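Local coordinates for protein proline dipeptidase (Streptococcus agalactiae, PDB 3OOO) that probably acts as a manganese-dependent hydrolase of the peptidase M24B family, represented here by its N-terminal creatinase/prolidase domain, at residues S3-I8 and N29-F34; Q16-V21 and S94-L99. One frame throughout, in Å; residues are numbered along the deposited sequence. Where two conformers were deposited one is given.

Interaction 1 of 2, residues S3-I8 and N29-F34; sequences SKLNRI and NYLTGF
K4 and Y30 meet in a cation-pi contact where two helices of the creatinase/prolidase N-terminal domain, 3-14 and 25-32, pack against each other. K4 approaches the ring nearly at right angles to the Y30 side chain. Its CB rests on L31 CD2 at 3.9 Å. With CG beside the backbone N (chi1 -60°) and the rest of the chain extended, the lysine reaches out across the face of the Y30 ring. CD then lies over the ring, 4.0 Å from the Y30 centroid, as a CH-pi contact. CE comes next, 3.6 Å from Y30 CZ. NZ sits over the same face, 3.7 Å from the Y30 centroid and displaced toward the CE1 rim. K4 NZ also donates to Y30 O at 2.9 Å, tilted out of the carbonyl plane. One residue thus offers the lysine both its pi face and its backbone oxygen near the end of helix 25-32, and the two together fix where NZ lies.

Next to this polar pair the interface turns apolar. I8 and L31 reach toward each other tip to tip, CD1 to CD2 at 3.6 Å, and both lean on F22 of strand 19-22. L5 crosses L31 at a slant, CD2 to CD1, while its CD1 branch turns toward T32 CG2; V47 and L45 of strand 44-48 lie beneath. T32 OG1 accepts from F34 N in an ST turn as the chain leaves the helix through G33, and also bonds V28 O. A single water joins the two helices, accepting from L5 N at 3.0 Å and donating to L31 O at 2.9 Å.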
ATOM      1  N   SER A   3       5.889  23.397 -14.538  1.00 21.31           N
ATOM      2  CA  SER A   3       4.489  23.632 -14.904  1.00 19.95           C
ATOM      3  C   SER A   3       3.498  22.732 -14.159  1.00 18.74           C
ATOM      4  O   SER A   3       2.520  23.217 -13.582  1.00 18.35           O
ATOM      5  CB  SER A   3       4.319  23.466 -16.420  1.00 20.38           C
ATOM      6  OG  SER A   3       2.951  23.454 -16.799  1.00 21.22           O
ATOM      7  N   LYS A   4       3.759  21.428 -14.184  1.00 17.33           N
ATOM      8  CA  LYS A   4       2.884  20.448 -13.544  1.00 16.12           C
ATOM      9  C   LYS A   4       2.864  20.639 -12.033  1.00 15.01           C
ATOM     10  O   LYS A   4       1.796  20.642 -11.417  1.00 14.58           O
ATOM     11  CB  LYS A   4       3.325  19.024 -13.884  1.00 16.24           C
ATOM     12  CG  LYS A   4       3.306  18.693 -15.374  1.00 17.18           C
ATOM     13  CD  LYS A   4       4.101  17.424 -15.650  1.00 18.96           C
ATOM     14  CE  LYS A   4       4.168  17.118 -17.136  1.00 20.42           C
ATOM     15  NZ  LYS A   4       5.120  16.004 -17.411  1.00 22.46           N
ATOM     16  N   LEU A   5       4.045  20.818 -11.445  1.00 14.47           N
ATOM     17  CA  LEU A   5       4.142  20.991  -9.997  1.00 13.70           C
ATOM     18  C   LEU A   5       3.513  22.305  -9.528  1.00 13.73           C
ATOM     19  O   LEU A   5       2.872  22.342  -8.477  1.00 13.52           O
ATOM     20  CB  LEU A   5       5.593  20.852  -9.515  1.00 13.61           C
ATOM     21  CG  LEU A   5       6.122  19.410  -9.453  1.00 13.32           C
ATOM     22  CD1 LEU A   5       7.645  19.368  -9.286  1.00 14.01           C
ATOM     23  CD2 LEU A   5       5.423  18.616  -8.345  1.00 14.27           C
ATOM     24  N   ASN A   6       3.685  23.373 -10.309  1.00 13.68           N
ATOM     25  CA  ASN A   6       3.023  24.649 -10.015  1.00 14.12           C
ATOM     26  C   ASN A   6       1.502  24.511 -10.042  1.00 13.57           C
ATOM     27  O   ASN A   6       0.807  25.032  -9.168  1.00 13.30           O
ATOM     28  CB  ASN A   6       3.463  25.748 -10.994  1.00 14.68           C
ATOM     29  CG  ASN A   6       4.910  26.189 -10.788  1.00 16.97           C
ATOM     30  OD1 ASN A   6       5.449  26.132  -9.683  1.00 19.96           O
ATOM     31  ND2 ASN A   6       5.538  26.651 -11.867  1.00 19.79           N
ATOM     32  N   ARG A   7       0.987  23.797 -11.042  1.00 13.37           N
ATOM     33  CA  ARG A   7      -0.447  23.534 -11.123  1.00 13.40           C
ATOM     34  C   ARG A   7      -0.984  22.748  -9.927  1.00 12.91           C
ATOM     35  O   ARG A   7      -2.051  23.069  -9.400  1.00 12.94           O
ATOM     36  CB  ARG A   7      -0.795  22.821 -12.425  1.00 13.49           C
ATOM     37  CG  ARG A   7      -1.049  23.765 -13.576  1.00 15.15           C
ATOM     38  CD  ARG A   7      -1.331  22.997 -14.843  1.00 16.08           C
ATOM     39  NE  ARG A   7      -0.098  22.569 -15.498  1.00 17.97           N
ATOM     40  CZ  ARG A   7      -0.032  21.654 -16.459  1.00 18.29           C
ATOM     41  NH1 ARG A   7      -1.135  21.050 -16.889  1.00 18.62           N
ATOM     42  NH2 ARG A   7       1.141  21.342 -16.994  1.00 19.27           N
ATOM     43  N   ILE A   8      -0.245  21.725  -9.500  1.00 12.61           N
ATOM     44  CA  ILE A   8      -0.626  20.945  -8.320  1.00 12.19           C
ATOM     45  C   ILE A   8      -0.670  21.842  -7.085  1.00 12.25           C
ATOM     46  O   ILE A   8      -1.619  21.785  -6.302  1.00 11.74           O
ATOM     47  CB  ILE A   8       0.312  19.729  -8.106  1.00 11.99           C
ATOM     48  CG1 ILE A   8       0.108  18.719  -9.237  1.00 12.54           C
ATOM     49  CG2 ILE A   8       0.059  19.064  -6.739  1.00 12.05           C
ATOM     50  CD1 ILE A   8       1.156  17.641  -9.295  1.00 14.15           C
ATOM     51  N   ASN A  29       8.491  10.624 -11.571  1.00 11.63           N
ATOM     52  CA  ASN A  29       9.190  10.816 -12.837  1.00 12.49           C
ATOM     53  C   ASN A  29       8.407  11.709 -13.800  1.00 12.91           C
ATOM     54  O   ASN A  29       8.987  12.570 -14.457  1.00 13.36           O
ATOM     55  CB  ASN A  29       9.508   9.466 -13.484  1.00 12.62           C
ATOM     56  CG  ASN A  29      10.387   9.599 -14.711  1.00 14.07           C
ATOM     57  OD1 ASN A  29      11.434  10.247 -14.679  1.00 15.26           O
ATOM     58  ND2 ASN A  29       9.969   8.968 -15.802  1.00 17.06           N
ATOM     59  N   TYR A  30       7.090  11.509 -13.870  1.00 13.08           N
ATOM     60  CA  TYR A  30       6.217  12.358 -14.683  1.00 13.90           C
ATOM     61  C   TYR A  30       6.317  13.824 -14.252  1.00 13.77           C
ATOM     62  O   TYR A  30       6.342  14.734 -15.086  1.00 13.96           O
ATOM     63  CB  TYR A  30       4.767  11.859 -14.602  1.00 14.43           C
ATOM     64  CG  TYR A  30       3.737  12.803 -15.181  1.00 16.49           C
ATOM     65  CD1 TYR A  30       3.564  12.912 -16.558  1.00 19.25           C
ATOM     66  CD2 TYR A  30       2.929  13.581 -14.348  1.00 18.66           C
ATOM     67  CE1 TYR A  30       2.616  13.777 -17.097  1.00 20.02           C
ATOM     68  CE2 TYR A  30       1.976  14.451 -14.876  1.00 20.15           C
ATOM     69  CZ  TYR A  30       1.828  14.542 -16.252  1.00 21.20           C
ATOM     70  OH  TYR A  30       0.889  15.398 -16.788  1.00 23.43           O
ATOM     71  N   LEU A  31       6.391  14.043 -12.943  1.00 13.63           N
ATOM     72  CA  LEU A  31       6.407  15.395 -12.389  1.00 13.89           C
ATOM     73  C   LEU A  31       7.765  16.089 -12.406  1.00 14.07           C
ATOM     74  O   LEU A  31       7.820  17.318 -12.360  1.00 14.70           O
ATOM     75  CB  LEU A  31       5.861  15.393 -10.957  1.00 13.76           C
ATOM     76  CG  LEU A  31       4.392  15.020 -10.749  1.00 13.80           C
ATOM     77  CD1 LEU A  31       4.091  14.941  -9.257  1.00 14.51           C
ATOM     78  CD2 LEU A  31       3.459  16.004 -11.448  1.00 14.24           C
ATOM     79  N   THR A  32       8.851  15.313 -12.453  1.00 14.18           N
ATOM     80  CA  THR A  32      10.198  15.857 -12.215  1.00 14.19           C
ATOM     81  C   THR A  32      11.282  15.429 -13.203  1.00 14.39           C
ATOM     82  O   THR A  32      12.322  16.084 -13.292  1.00 14.89           O
ATOM     83  CB  THR A  32      10.734  15.491 -10.805  1.00 14.18           C
ATOM     84  OG1 THR A  32      11.005  14.083 -10.743  1.00 13.80           O
ATOM     85  CG2 THR A  32       9.751  15.893  -9.703  1.00 14.06           C
ATOM     86  N   GLY A  33      11.066  14.320 -13.906  1.00 14.15           N
ATOM     87  CA  GLY A  33      12.098  13.729 -14.761  1.00 13.88           C
ATOM     88  C   GLY A  33      13.089  12.841 -14.024  1.00 13.65           C
ATOM     89  O   GLY A  33      14.024  12.307 -14.626  1.00 14.33           O
ATOM     90  N   PHE A  34      12.889  12.691 -12.714  1.00 13.01           N
ATOM     91  CA  PHE A  34      13.729  11.834 -11.885  1.00 12.39           C
ATOM     92  C   PHE A  34      12.995  10.529 -11.610  1.00 12.31           C
ATOM     93  O   PHE A  34      11.912  10.543 -11.016  1.00 11.96           O
ATOM     94  CB  PHE A  34      14.082  12.552 -10.571  1.00 12.55           C
ATOM     95  CG  PHE A  34      14.819  11.690  -9.571  1.00 11.93           C
ATOM     96  CD1 PHE A  34      16.178  11.414  -9.727  1.00 11.82           C
ATOM     97  CD2 PHE A  34      14.155  11.168  -8.462  1.00 11.69           C
ATOM     98  CE1 PHE A  34      16.860  10.621  -8.804  1.00 12.13           C
ATOM     99  CE2 PHE A  34      14.830  10.376  -7.528  1.00 12.43           C
ATOM    100  CZ  PHE A  34      16.188  10.099  -7.701  1.00 12.43           C
TER
HETATM  101  O   HOH W   1       6.470  19.876 -12.837  1.00 22.07           O

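Interaction 2 of 2, residues Q16-V21 and S94-L99; sequences QAELAV and SVSKVL
The carboxylate of E18 plugs the bend at V95-K97, just where two neighbouring parallel strands, 19-22 and 97-100, begin to pair in the central mixed sheet of the domain. The glutamate folds at its second torsion (chi2 89°), which turns the carboxylate toward the N-H groups of S96 and K97. OE1 takes both: K97 N comes in on the syn lone pair at 3.0 Å, and S96 N from above the carboxylate plane at 2.9 Å. OE2 uses its own syn lone pair for S96 OG, 2.6 Å away. Three donors from two adjacent residues therefore hold the flat group and set its rotation. In return E18 N donates to K97 O.

Farther on, L99 N binds L19 O at 2.9 Å and L99 O receives V21 N at 2.8 Å, so L99 spans the backbone on both sides of A20. On the other face from L19 and V98, small residues leave room for a large one: L99 lies beside A20, CB to CB, and L99 CG lies against A17 CB, all three residues touched by L12 of helix 3-14. At the outer end K97 bends at chi3 and arches over the backbone at Q16 and A17, its NZ making a long, weak ion pair with E122 of strand 120-123. On the face carrying L19 and V98, F46 and F117 cover L19. L19 and V98 lie side by side and point the same way, whereas V21 crosses at a slant. The V98 CG1 methyl fills the notch between two neighbours, with L19 CD2 at 4.1 Å and V21 CG2 at 3.7 Å.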
ATOM      1  N   GLN A  16      -9.050  21.695   0.746  0.50 17.92           N
ATOM      2  CA  GLN A  16      -8.598  21.945   2.112  0.50 17.74           C
ATOM      3  C   GLN A  16      -7.206  21.386   2.371  0.50 17.42           C
ATOM      4  O   GLN A  16      -6.798  21.243   3.521  0.50 17.84           O
ATOM      5  CB  GLN A  16      -9.579  21.352   3.127  0.50 17.76           C
ATOM      6  CG  GLN A  16      -9.026  21.292   4.546  0.50 18.21           C
ATOM      7  CD  GLN A  16     -10.007  20.694   5.536  0.50 18.99           C
ATOM      8  OE1 GLN A  16     -11.122  20.316   5.173  0.50 19.54           O
ATOM      9  NE2 GLN A  16      -9.596  20.605   6.795  0.50 19.28           N
ATOM     10  N   ALA A  17      -6.477  21.074   1.305  0.50 17.14           N
ATOM     11  CA  ALA A  17      -5.173  20.427   1.438  0.50 16.51           C
ATOM     12  C   ALA A  17      -4.001  21.406   1.504  0.50 16.05           C
ATOM     13  O   ALA A  17      -3.892  22.317   0.686  0.50 16.27           O
ATOM     14  CB  ALA A  17      -4.961  19.427   0.309  0.50 16.58           C
ATOM     15  N   GLU A  18      -3.125  21.197   2.485  1.00 15.52           N
ATOM     16  CA  GLU A  18      -1.901  21.986   2.647  1.00 14.54           C
ATOM     17  C   GLU A  18      -0.712  21.313   1.972  1.00 13.21           C
ATOM     18  O   GLU A  18       0.312  21.947   1.717  1.00 13.16           O
ATOM     19  CB  GLU A  18      -1.578  22.228   4.124  1.00 15.00           C
ATOM     20  CG  GLU A  18      -2.649  23.002   4.899  1.00 16.27           C
ATOM     21  CD  GLU A  18      -3.708  22.108   5.523  1.00 17.38           C
ATOM     22  OE1 GLU A  18      -3.650  20.867   5.351  1.00 17.15           O
ATOM     23  OE2 GLU A  18      -4.608  22.652   6.200  1.00 18.40           O
ATOM     24  N   LEU A  19      -0.862  20.028   1.668  1.00 11.66           N
ATOM     25  CA  LEU A  19       0.262  19.220   1.225  1.00 10.54           C
ATOM     26  C   LEU A  19      -0.205  18.040   0.384  1.00  9.66           C
ATOM     27  O   LEU A  19      -1.232  17.432   0.677  1.00  9.57           O
ATOM     28  CB  LEU A  19       1.017  18.693   2.453  1.00 10.79           C
ATOM     29  CG  LEU A  19       2.214  17.758   2.248  1.00 10.43           C
ATOM     30  CD1 LEU A  19       3.383  18.480   1.597  1.00 10.71           C
ATOM     31  CD2 LEU A  19       2.644  17.153   3.575  1.00 10.96           C
ATOM     32  N   ALA A  20       0.561  17.732  -0.659  1.00  8.78           N
ATOM     33  CA  ALA A  20       0.433  16.476  -1.394  1.00  7.88           C
ATOM     34  C   ALA A  20       1.757  15.735  -1.303  1.00  7.11           C
ATOM     35  O   ALA A  20       2.832  16.331  -1.416  1.00  7.11           O
ATOM     36  CB  ALA A  20       0.072  16.731  -2.836  1.00  8.04           C
ATOM     37  N   VAL A  21       1.671  14.430  -1.084  1.00  6.68           N
ATOM     38  CA  VAL A  21       2.858  13.595  -0.959  1.00  6.33           C
ATOM     39  C   VAL A  21       2.818  12.553  -2.064  1.00  6.49           C
ATOM     40  O   VAL A  21       1.917  11.709  -2.093  1.00  6.73           O
ATOM     41  CB  VAL A  21       2.905  12.880   0.414  1.00  5.99           C
ATOM     42  CG1 VAL A  21       4.158  12.021   0.532  1.00  6.20           C
ATOM     43  CG2 VAL A  21       2.848  13.884   1.563  1.00  6.38           C
ATOM     44  N   SER A  94       2.056  21.924  10.169  1.00 24.13           N
ATOM     45  CA  SER A  94       0.729  22.464  10.462  1.00 24.12           C
ATOM     46  C   SER A  94      -0.239  22.075   9.343  1.00 23.41           C
ATOM     47  O   SER A  94      -0.523  22.874   8.449  1.00 23.90           O
ATOM     48  CB  SER A  94       0.788  23.988  10.622  1.00 24.31           C
ATOM     49  OG  SER A  94       1.717  24.374  11.622  1.00 25.95           O
ATOM     50  N   VAL A  95      -0.718  20.833   9.386  1.00 22.61           N
ATOM     51  CA  VAL A  95      -1.592  20.300   8.341  1.00 21.50           C
ATOM     52  C   VAL A  95      -2.947  19.859   8.888  1.00 20.63           C
ATOM     53  O   VAL A  95      -3.092  19.548  10.077  1.00 20.87           O
ATOM     54  CB  VAL A  95      -0.939  19.124   7.546  1.00 21.74           C
ATOM     55  CG1 VAL A  95       0.303  19.591   6.801  1.00 21.55           C
ATOM     56  CG2 VAL A  95      -0.616  17.943   8.466  1.00 21.77           C
ATOM     57  N   SER A  96      -3.939  19.845   8.006  1.00 19.12           N
ATOM     58  CA  SER A  96      -5.250  19.315   8.330  1.00 18.12           C
ATOM     59  C   SER A  96      -5.625  18.231   7.333  1.00 17.40           C
ATOM     60  O   SER A  96      -6.242  17.232   7.701  1.00 17.35           O
ATOM     61  CB  SER A  96      -6.300  20.427   8.333  1.00 18.09           C
ATOM     62  OG  SER A  96      -6.469  20.984   7.040  1.00 17.61           O
ATOM     63  N   LYS A  97      -5.257  18.444   6.069  1.00 16.55           N
ATOM     64  CA  LYS A  97      -5.548  17.493   5.004  1.00 15.73           C
ATOM     65  C   LYS A  97      -4.319  17.288   4.124  1.00 14.57           C
ATOM     66  O   LYS A  97      -3.734  18.245   3.612  1.00 14.22           O
ATOM     67  CB  LYS A  97      -6.754  17.944   4.167  1.00 16.21           C
ATOM     68  CG  LYS A  97      -7.245  16.889   3.172  1.00 18.10           C
ATOM     69  CD  LYS A  97      -8.594  17.240   2.544  1.00 21.20           C
ATOM     70  CE  LYS A  97      -8.435  18.040   1.258  1.00 22.30           C
ATOM     71  NZ  LYS A  97      -9.740  18.270   0.574  1.00 24.64           N
ATOM     72  N   VAL A  98      -3.933  16.026   3.963  1.00 12.97           N
ATOM     73  CA  VAL A  98      -2.796  15.668   3.120  1.00 11.91           C
ATOM     74  C   VAL A  98      -3.284  14.756   2.002  1.00 11.19           C
ATOM     75  O   VAL A  98      -3.980  13.766   2.257  1.00 11.10           O
ATOM     76  CB  VAL A  98      -1.686  14.943   3.927  1.00 11.99           C
ATOM     77  CG1 VAL A  98      -0.494  14.626   3.031  1.00 11.51           C
ATOM     78  CG2 VAL A  98      -1.238  15.776   5.126  1.00 12.92           C
ATOM     79  N   LEU A  99      -2.937  15.097   0.765  1.00 10.11           N
ATOM     80  CA  LEU A  99      -3.223  14.225  -0.373  1.00 10.14           C
ATOM     81  C   LEU A  99      -2.061  13.259  -0.567  1.00  9.98           C
ATOM     82  O   LEU A  99      -0.904  13.657  -0.484  1.00 10.12           O
ATOM     83  CB  LEU A  99      -3.468  15.044  -1.645  1.00 10.18           C
ATOM     84  CG  LEU A  99      -4.556  16.125  -1.625  1.00 10.37           C
ATOM     85  CD1 LEU A  99      -4.679  16.760  -2.997  1.00 10.84           C
ATOM     86  CD2 LEU A  99      -5.901  15.573  -1.183  1.00 10.97           C
TER

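Overall arrangement
Half the touching residues of each contact are buried; only interaction 2 has exposed ones, two of twelve. Interaction 1 joins two helices on one side of the sheet; interaction 2 joins two strands within it. Helix 3-14, strand 19-22 and helix 25-32 follow one another in the chain, so the first contact closes over a unit whose middle strand serves the second. The centres of the two contacts are about 18 Å apart. In 3-8 with 29-34, side-chain packing dominates, with one cation-pi pair and a bridging water. In 16-21 with 94-99, strand hydrogen bonds are joined by about as many to side chains, the E18 carboxylate accepting N-H and O-H donors. V47 links them, its side chain on L5 and I8, its backbone hydrogen-bonded to A20.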